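Local coordinates for 2,3-dihydroxybenzoate-AMP ligase (PDB 1MDB), which belongs to the AMP-binding enzymes of the ANL clan and holds adenosine monophosphate and 2,3-dihydroxy-benzoic acid in the model, at residues A454-A459 with F475-D480; R471-I476 with P503-F508. All blocks are in the same frame, centred on the assembly; numbering follows the deposited sequence.

Contact 1 of 2, residues A454-A459 with F475-D480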
ATOM      1  N   ALA A 454      14.530 -20.960  15.425  1.00 37.60           N
ATOM      2  CA  ALA A 454      14.510 -21.613  14.117  1.00 37.16           C
ATOM      3  C   ALA A 454      13.388 -21.109  13.214  1.00 36.67           C
ATOM      4  O   ALA A 454      13.116 -21.688  12.166  1.00 36.17           O
ATOM      5  CB  ALA A 454      14.397 -23.118  14.289  1.00 34.40           C
ATOM      6  N   VAL A 455      12.747 -20.018  13.615  1.00 36.58           N
ATOM      7  CA  VAL A 455      11.650 -19.467  12.836  1.00 34.04           C
ATOM      8  C   VAL A 455      12.010 -18.132  12.193  1.00 34.01           C
ATOM      9  O   VAL A 455      12.367 -17.174  12.880  1.00 34.33           O
ATOM     10  CB  VAL A 455      10.385 -19.303  13.724  1.00 33.08           C
ATOM     11  CG1 VAL A 455       9.309 -18.494  13.000  1.00 29.58           C
ATOM     12  CG2 VAL A 455       9.849 -20.676  14.097  1.00 32.35           C
ATOM     13  N   HIS A 456      11.933 -18.086  10.866  1.00 33.90           N
ATOM     14  CA  HIS A 456      12.216 -16.864  10.127  1.00 33.42           C
ATOM     15  C   HIS A 456      10.936 -16.036  10.115  1.00 32.33           C
ATOM     16  O   HIS A 456      10.969 -14.826  10.332  1.00 33.21           O
ATOM     17  CB  HIS A 456      12.662 -17.184   8.692  1.00 35.90           C
ATOM     18  CG  HIS A 456      12.711 -15.982   7.798  1.00 35.56           C
ATOM     19  ND1 HIS A 456      11.650 -15.601   7.004  1.00 38.28           N
ATOM     20  CD2 HIS A 456      13.666 -15.037   7.624  1.00 36.05           C
ATOM     21  CE1 HIS A 456      11.948 -14.473   6.382  1.00 36.49           C
ATOM     22  NE2 HIS A 456      13.165 -14.110   6.742  1.00 35.77           N
ATOM     23  N   ASP A 457       9.808 -16.694   9.858  1.00 30.71           N
ATOM     24  CA  ASP A 457       8.515 -16.019   9.858  1.00 28.79           C
ATOM     25  C   ASP A 457       7.415 -17.045  10.048  1.00 28.24           C
ATOM     26  O   ASP A 457       7.635 -18.248   9.859  1.00 27.64           O
ATOM     27  CB  ASP A 457       8.284 -15.255   8.554  1.00 28.96           C
ATOM     28  CG  ASP A 457       7.294 -14.120   8.727  1.00 34.39           C
ATOM     29  OD1 ASP A 457       6.752 -13.977   9.850  1.00 34.23           O
ATOM     30  OD2 ASP A 457       7.058 -13.369   7.753  1.00 32.64           O
ATOM     31  N   ALA A 458       6.224 -16.573  10.400  1.00 26.86           N
ATOM     32  CA  ALA A 458       5.105 -17.476  10.648  1.00 26.57           C
ATOM     33  C   ALA A 458       3.766 -16.869  10.275  1.00 25.36           C
ATOM     34  O   ALA A 458       3.510 -15.705  10.555  1.00 24.89           O
ATOM     35  CB  ALA A 458       5.088 -17.882  12.132  1.00 25.30           C
ATOM     36  N   ALA A 459       2.917 -17.664   9.634  1.00 25.39           N
ATOM     37  CA  ALA A 459       1.582 -17.208   9.261  1.00 25.82           C
ATOM     38  C   ALA A 459       0.614 -18.321   9.649  1.00 25.70           C
ATOM     39  O   ALA A 459       0.679 -19.429   9.119  1.00 27.47           O
ATOM     40  CB  ALA A 459       1.505 -16.935   7.780  1.00 24.65           C
ATOM     41  N   PHE A 475       1.899 -21.830   9.024  1.00 26.77           N
ATOM     42  CA  PHE A 475       2.947 -22.061   8.038  1.00 26.21           C
ATOM     43  C   PHE A 475       4.205 -21.399   8.588  1.00 25.94           C
ATOM     44  O   PHE A 475       4.194 -20.235   8.960  1.00 25.49           O
ATOM     45  CB  PHE A 475       2.562 -21.461   6.683  1.00 27.55           C
ATOM     46  CG  PHE A 475       1.486 -22.226   5.972  1.00 26.97           C
ATOM     47  CD1 PHE A 475       0.159 -22.138   6.387  1.00 25.90           C
ATOM     48  CD2 PHE A 475       1.801 -23.055   4.892  1.00 27.26           C
ATOM     49  CE1 PHE A 475      -0.844 -22.867   5.740  1.00 26.99           C
ATOM     50  CE2 PHE A 475       0.806 -23.789   4.235  1.00 25.97           C
ATOM     51  CZ  PHE A 475      -0.514 -23.696   4.660  1.00 26.20           C
ATOM     52  N   ILE A 476       5.281 -22.163   8.666  1.00 27.25           N
ATOM     53  CA  ILE A 476       6.539 -21.655   9.188  1.00 27.05           C
ATOM     54  C   ILE A 476       7.626 -21.653   8.111  1.00 29.93           C
ATOM     55  O   ILE A 476       7.748 -22.604   7.334  1.00 30.84           O
ATOM     56  CB  ILE A 476       7.043 -22.541  10.353  1.00 26.79           C
ATOM     57  CG1 ILE A 476       6.027 -22.546  11.503  1.00 25.09           C
ATOM     58  CG2 ILE A 476       8.407 -22.066  10.813  1.00 27.34           C
ATOM     59  CD1 ILE A 476       5.869 -21.206  12.209  1.00 24.84           C
ATOM     60  N   ILE A 477       8.394 -20.573   8.055  1.00 31.38           N
ATOM     61  CA  ILE A 477       9.515 -20.482   7.135  1.00 31.53           C
ATOM     62  C   ILE A 477      10.707 -20.695   8.060  1.00 32.43           C
ATOM     63  O   ILE A 477      11.000 -19.853   8.912  1.00 29.42           O
ATOM     64  CB  ILE A 477       9.612 -19.098   6.464  1.00 33.42           C
ATOM     65  CG1 ILE A 477       8.451 -18.912   5.478  1.00 33.04           C
ATOM     66  CG2 ILE A 477      10.943 -18.976   5.736  1.00 33.94           C
ATOM     67  CD1 ILE A 477       8.366 -17.517   4.866  1.00 31.23           C
ATOM     68  N   PRO A 478      11.387 -21.846   7.927  1.00 34.49           N
ATOM     69  CA  PRO A 478      12.548 -22.216   8.738  1.00 37.18           C
ATOM     70  C   PRO A 478      13.733 -21.279   8.589  1.00 40.67           C
ATOM     71  O   PRO A 478      14.063 -20.855   7.485  1.00 41.85           O
ATOM     72  CB  PRO A 478      12.889 -23.622   8.238  1.00 37.32           C
ATOM     73  CG  PRO A 478      11.610 -24.120   7.661  1.00 36.66           C
ATOM     74  CD  PRO A 478      11.081 -22.909   6.956  1.00 34.14           C
ATOM     75  N   ARG A 479      14.367 -20.949   9.705  1.00 44.85           N
ATOM     76  CA  ARG A 479      15.544 -20.095   9.669  1.00 48.56           C
ATOM     77  C   ARG A 479      16.699 -21.077   9.563  1.00 53.06           C
ATOM     78  O   ARG A 479      17.499 -21.215  10.487  1.00 54.75           O
ATOM     79  CB  ARG A 479      15.661 -19.282  10.955  1.00 49.36           C
ATOM     80  CG  ARG A 479      16.913 -18.436  11.034  1.00 50.19           C
ATOM     81  CD  ARG A 479      16.941 -17.644  12.324  1.00 53.17           C
ATOM     82  NE  ARG A 479      15.809 -16.730  12.425  1.00 54.78           N
ATOM     83  CZ  ARG A 479      15.558 -15.757  11.556  1.00 57.17           C
ATOM     84  NH1 ARG A 479      16.362 -15.571  10.515  1.00 57.53           N
ATOM     85  NH2 ARG A 479      14.507 -14.969  11.727  1.00 58.53           N
ATOM     86  N   ASP A 480      16.738 -21.774   8.427  1.00 55.35           N
ATOM     87  CA  ASP A 480      17.736 -22.792   8.096  1.00 57.05           C
ATOM     88  C   ASP A 480      17.117 -24.174   8.274  1.00 57.52           C
ATOM     89  O   ASP A 480      16.048 -24.451   7.725  1.00 57.06           O
ATOM     90  CB  ASP A 480      18.987 -22.660   8.968  1.00 58.92           C
ATOM     91  CG  ASP A 480      20.104 -23.567   8.510  1.00 62.03           C
ATOM     92  OD1 ASP A 480      20.520 -23.460   7.334  1.00 62.34           O
ATOM     93  OD2 ASP A 480      20.564 -24.391   9.329  1.00 66.20           O
TER
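His456 and Asp457 both face Ile477, which makes a classic beta bulge near this end of the antiparallel hairpin of strands 455-465 and 469-478 in the C-terminal domain. Ile477 serves both residues: its O takes the N-H of His456 at 2.8 Å, and its N donates an almost straight bond to the O of Asp457 at 3.0 Å. Beyond the bulge the pairing is regular, with Ala459 and Phe475 bonded to each other in both directions.

Arg479 continues past the last strand pair, where its N binds the O of Ala454 at 2.9 Å. From there its side chain folds back over the bulge. CB rests against the carbonyl of Ala454, and the chain then runs extended until a bend at chi3 (-61°) turns NE to 3.5 Å from the O of Val455. NH2 gives that same oxygen a weak bond, while CA and CB of His456 lie over one face of the guanidinium. NH1 ends in a salt bridge with Asp288 of helix 280-292, so the arginine ties the hairpin end to a helix of the large AMP-binding region.

On the face that carries Ala458 and Ile476, the two branches of the isoleucine part company. CG2 meets Val455 CG2 at 3.8 Å, whereas CD1 presses on Ala458 CB at 3.4 Å, tighter than usual for two carbons.

Contact 2 of 2, residues R471-I476 with P503-F508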
ATOM      1  N   ARG A 471      -9.929 -25.784  12.476  1.00 29.42           N
ATOM      2  CA  ARG A 471      -8.749 -26.092  13.271  1.00 28.57           C
ATOM      3  C   ARG A 471      -7.745 -25.054  12.827  1.00 27.47           C
ATOM      4  O   ARG A 471      -8.040 -24.246  11.950  1.00 26.27           O
ATOM      5  CB  ARG A 471      -8.214 -27.500  13.002  1.00 27.10           C
ATOM      6  CG  ARG A 471      -8.737 -28.529  13.993  1.00 30.69           C
ATOM      7  CD  ARG A 471      -8.068 -29.875  13.801  1.00 31.49           C
ATOM      8  NE  ARG A 471      -8.772 -30.907  14.546  1.00 35.15           N
ATOM      9  CZ  ARG A 471      -8.446 -31.312  15.767  1.00 37.23           C
ATOM     10  NH1 ARG A 471      -7.405 -30.773  16.396  1.00 37.62           N
ATOM     11  NH2 ARG A 471      -9.161 -32.258  16.358  1.00 36.80           N
ATOM     12  N   SER A 472      -6.558 -25.068  13.413  1.00 28.90           N
ATOM     13  CA  SER A 472      -5.558 -24.078  13.052  1.00 28.23           C
ATOM     14  C   SER A 472      -4.288 -24.682  12.482  1.00 27.45           C
ATOM     15  O   SER A 472      -3.785 -25.690  12.983  1.00 28.37           O
ATOM     16  CB  SER A 472      -5.203 -23.250  14.281  1.00 28.94           C
ATOM     17  OG  SER A 472      -4.462 -24.037  15.190  1.00 27.25           O
ATOM     18  N   CYS A 473      -3.766 -24.036  11.442  1.00 28.58           N
ATOM     19  CA  CYS A 473      -2.535 -24.468  10.781  1.00 28.51           C
ATOM     20  C   CYS A 473      -1.591 -23.283  10.685  1.00 27.31           C
ATOM     21  O   CYS A 473      -1.994 -22.208  10.239  1.00 30.23           O
ATOM     22  CB  CYS A 473      -2.834 -24.970   9.367  1.00 28.94           C
ATOM     23  SG  CYS A 473      -1.379 -25.556   8.458  1.00 31.12           S
ATOM     24  N   VAL A 474      -0.347 -23.459  11.115  1.00 26.85           N
ATOM     25  CA  VAL A 474       0.626 -22.373  11.017  1.00 25.92           C
ATOM     26  C   VAL A 474       1.705 -22.708  10.000  1.00 25.72           C
ATOM     27  O   VAL A 474       2.344 -23.760  10.079  1.00 26.28           O
ATOM     28  CB  VAL A 474       1.324 -22.060  12.378  1.00 26.25           C
ATOM     29  CG1 VAL A 474       2.100 -23.275  12.895  1.00 21.75           C
ATOM     30  CG2 VAL A 474       2.272 -20.895  12.197  1.00 24.52           C
ATOM     31  N   PHE A 475       1.899 -21.830   9.024  1.00 26.77           N
ATOM     32  CA  PHE A 475       2.947 -22.061   8.038  1.00 26.21           C
ATOM     33  C   PHE A 475       4.205 -21.399   8.588  1.00 25.94           C
ATOM     34  O   PHE A 475       4.194 -20.235   8.960  1.00 25.49           O
ATOM     35  CB  PHE A 475       2.562 -21.461   6.683  1.00 27.55           C
ATOM     36  CG  PHE A 475       1.486 -22.226   5.972  1.00 26.97           C
ATOM     37  CD1 PHE A 475       0.159 -22.138   6.387  1.00 25.90           C
ATOM     38  CD2 PHE A 475       1.801 -23.055   4.892  1.00 27.26           C
ATOM     39  CE1 PHE A 475      -0.844 -22.867   5.740  1.00 26.99           C
ATOM     40  CE2 PHE A 475       0.806 -23.789   4.235  1.00 25.97           C
ATOM     41  CZ  PHE A 475      -0.514 -23.696   4.660  1.00 26.20           C
ATOM     42  N   ILE A 476       5.281 -22.163   8.666  1.00 27.25           N
ATOM     43  CA  ILE A 476       6.539 -21.655   9.188  1.00 27.05           C
ATOM     44  C   ILE A 476       7.626 -21.653   8.111  1.00 29.93           C
ATOM     45  O   ILE A 476       7.748 -22.604   7.334  1.00 30.84           O
ATOM     46  CB  ILE A 476       7.043 -22.541  10.353  1.00 26.79           C
ATOM     47  CG1 ILE A 476       6.027 -22.546  11.503  1.00 25.09           C
ATOM     48  CG2 ILE A 476       8.407 -22.066  10.813  1.00 27.34           C
ATOM     49  CD1 ILE A 476       5.869 -21.206  12.209  1.00 24.84           C
ATOM     50  N   PRO A 503      -1.188 -24.155  17.528  1.00 31.36           N
ATOM     51  CA  PRO A 503      -1.490 -24.640  16.174  1.00 31.35           C
ATOM     52  C   PRO A 503      -1.775 -26.135  16.177  1.00 29.87           C
ATOM     53  O   PRO A 503      -1.020 -26.906  16.759  1.00 30.93           O
ATOM     54  CB  PRO A 503      -0.213 -24.322  15.391  1.00 30.29           C
ATOM     55  CG  PRO A 503       0.371 -23.142  16.134  1.00 32.24           C
ATOM     56  CD  PRO A 503       0.143 -23.522  17.579  1.00 29.85           C
ATOM     57  N   ASP A 504      -2.862 -26.547  15.537  1.00 31.53           N
ATOM     58  CA  ASP A 504      -3.182 -27.969  15.457  1.00 30.56           C
ATOM     59  C   ASP A 504      -2.238 -28.603  14.454  1.00 30.83           C
ATOM     60  O   ASP A 504      -1.863 -29.769  14.573  1.00 30.44           O
ATOM     61  CB  ASP A 504      -4.613 -28.176  14.970  1.00 31.38           C
ATOM     62  CG  ASP A 504      -5.635 -27.755  15.987  1.00 30.32           C
ATOM     63  OD1 ASP A 504      -5.699 -28.409  17.044  1.00 29.74           O
ATOM     64  OD2 ASP A 504      -6.363 -26.774  15.731  1.00 30.38           O
ATOM     65  N   ARG A 505      -1.846 -27.820  13.459  1.00 31.10           N
ATOM     66  CA  ARG A 505      -0.969 -28.333  12.420  1.00 30.37           C
ATOM     67  C   ARG A 505       0.126 -27.353  12.012  1.00 29.00           C
ATOM     68  O   ARG A 505      -0.088 -26.141  11.991  1.00 29.29           O
ATOM     69  CB  ARG A 505      -1.817 -28.719  11.214  1.00 28.55           C
ATOM     70  CG  ARG A 505      -1.032 -29.202  10.018  1.00 31.22           C
ATOM     71  CD  ARG A 505      -1.948 -29.905   9.040  1.00 27.36           C
ATOM     72  NE  ARG A 505      -1.242 -30.272   7.823  1.00 30.77           N
ATOM     73  CZ  ARG A 505      -1.662 -31.198   6.967  1.00 31.09           C
ATOM     74  NH1 ARG A 505      -2.785 -31.858   7.205  1.00 31.24           N
ATOM     75  NH2 ARG A 505      -0.967 -31.453   5.867  1.00 30.51           N
ATOM     76  N   VAL A 506       1.296 -27.888  11.683  1.00 29.02           N
ATOM     77  CA  VAL A 506       2.437 -27.072  11.273  1.00 29.40           C
ATOM     78  C   VAL A 506       2.939 -27.430   9.875  1.00 31.15           C
ATOM     79  O   VAL A 506       3.228 -28.594   9.593  1.00 31.67           O
ATOM     80  CB  VAL A 506       3.609 -27.234  12.260  1.00 29.94           C
ATOM     81  CG1 VAL A 506       4.822 -26.467  11.756  1.00 27.51           C
ATOM     82  CG2 VAL A 506       3.195 -26.740  13.646  1.00 26.29           C
ATOM     83  N   GLU A 507       3.039 -26.428   9.004  1.00 29.08           N
ATOM     84  CA  GLU A 507       3.523 -26.639   7.642  1.00 30.97           C
ATOM     85  C   GLU A 507       4.786 -25.821   7.399  1.00 30.58           C
ATOM     86  O   GLU A 507       4.791 -24.609   7.595  1.00 29.28           O
ATOM     87  CB  GLU A 507       2.465 -26.227   6.615  1.00 30.54           C
ATOM     88  CG  GLU A 507       1.262 -27.138   6.512  1.00 33.11           C
ATOM     89  CD  GLU A 507       1.605 -28.521   6.003  1.00 35.48           C
ATOM     90  OE1 GLU A 507       2.502 -28.638   5.151  1.00 38.56           O
ATOM     91  OE2 GLU A 507       0.961 -29.492   6.442  1.00 38.43           O
ATOM     92  N   PHE A 508       5.859 -26.482   6.987  1.00 30.41           N
ATOM     93  CA  PHE A 508       7.095 -25.771   6.711  1.00 33.93           C
ATOM     94  C   PHE A 508       7.205 -25.468   5.219  1.00 34.37           C
ATOM     95  O   PHE A 508       6.981 -26.338   4.379  1.00 34.32           O
ATOM     96  CB  PHE A 508       8.298 -26.582   7.186  1.00 34.78           C
ATOM     97  CG  PHE A 508       8.334 -26.773   8.669  1.00 37.99           C
ATOM     98  CD1 PHE A 508       7.876 -27.954   9.242  1.00 39.64           C
ATOM     99  CD2 PHE A 508       8.766 -25.742   9.504  1.00 38.22           C
ATOM    100  CE1 PHE A 508       7.843 -28.106  10.626  1.00 40.27           C
ATOM    101  CE2 PHE A 508       8.737 -25.880  10.888  1.00 38.76           C
ATOM    102  CZ  PHE A 508       8.274 -27.064  11.452  1.00 40.41           C
TER
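Over one face of the Phe475 ring lies the aliphatic part of Glu507, whose CB makes a CH-pi contact 4.0 Å from the ring centroid and 27° off its normal. CG follows nearer the rim and also meets the SG of Cys473 at 3.6 Å. The chain then bends, bringing the carboxylate to the edge of the Arg505 guanidinium. There a single oxygen, Glu507 OE2, is gripped side-on, by Arg505 NE at 2.7 Å and by Arg505 NH2 at 2.8 Å, which should hold both groups in position; Glu507 OE1 has its own salt bridge, to Lys532. Another flat group, the guanidinium of Arg471, meets Asp504 at its edge, NH1 lying 3.0 Å from OD1 in a salt bridge whose hydrogen bond is weak, with the two planes 79° apart. Stronger partners lie outside: Asp465 for Arg471 and Arg435 for Asp504.

The two strands run parallel as the flanks of a beta-alpha-beta unit, with helix 485-494 as the crossover. That helix packs on the face bearing Val474, Ile476, Val506 and Phe508, while helix 522-534 lies against the side of Cys473, Phe475 and Arg505. On the first face Val474 CG1, placed between backbone N and carbonyl carbon (chi1 61°), reaches Pro503 CB at 3.6 Å and also touches Val506 CG2. Farther along, CB and CG2 of Ile476 sit against the Phe508 ring, the two side chains lying side by side and pointing the same way.

Where the pairing begins, Ser472 and Asp504 exchange side-chain bonds: Ser472 N donates to the anti lone pair of Asp504 OD2 at 2.9 Å, and Asp504 N donates to Ser472 OG at 3.0 Å.

Followed from the N terminus, the chain lays down strand 455-465, turns, and returns along strand 469-478, so that contact 1 closes the hairpin near its open end. The chain then passes through helix 485-494 and comes back alongside as strand 505-508, the longer loop that contact 2 closes. The contacts interleave rather than nest, since 471-476 lies largely inside the first loop and 503-508 beyond it. Strand 469-478 is common to both and forms the middle of a three-strand mixed sheet, its Phe475 and Ile476 paired on both flanks. Pro478 CG of contact 1 touches Phe508 CD2 of contact 2 at 3.8 Å.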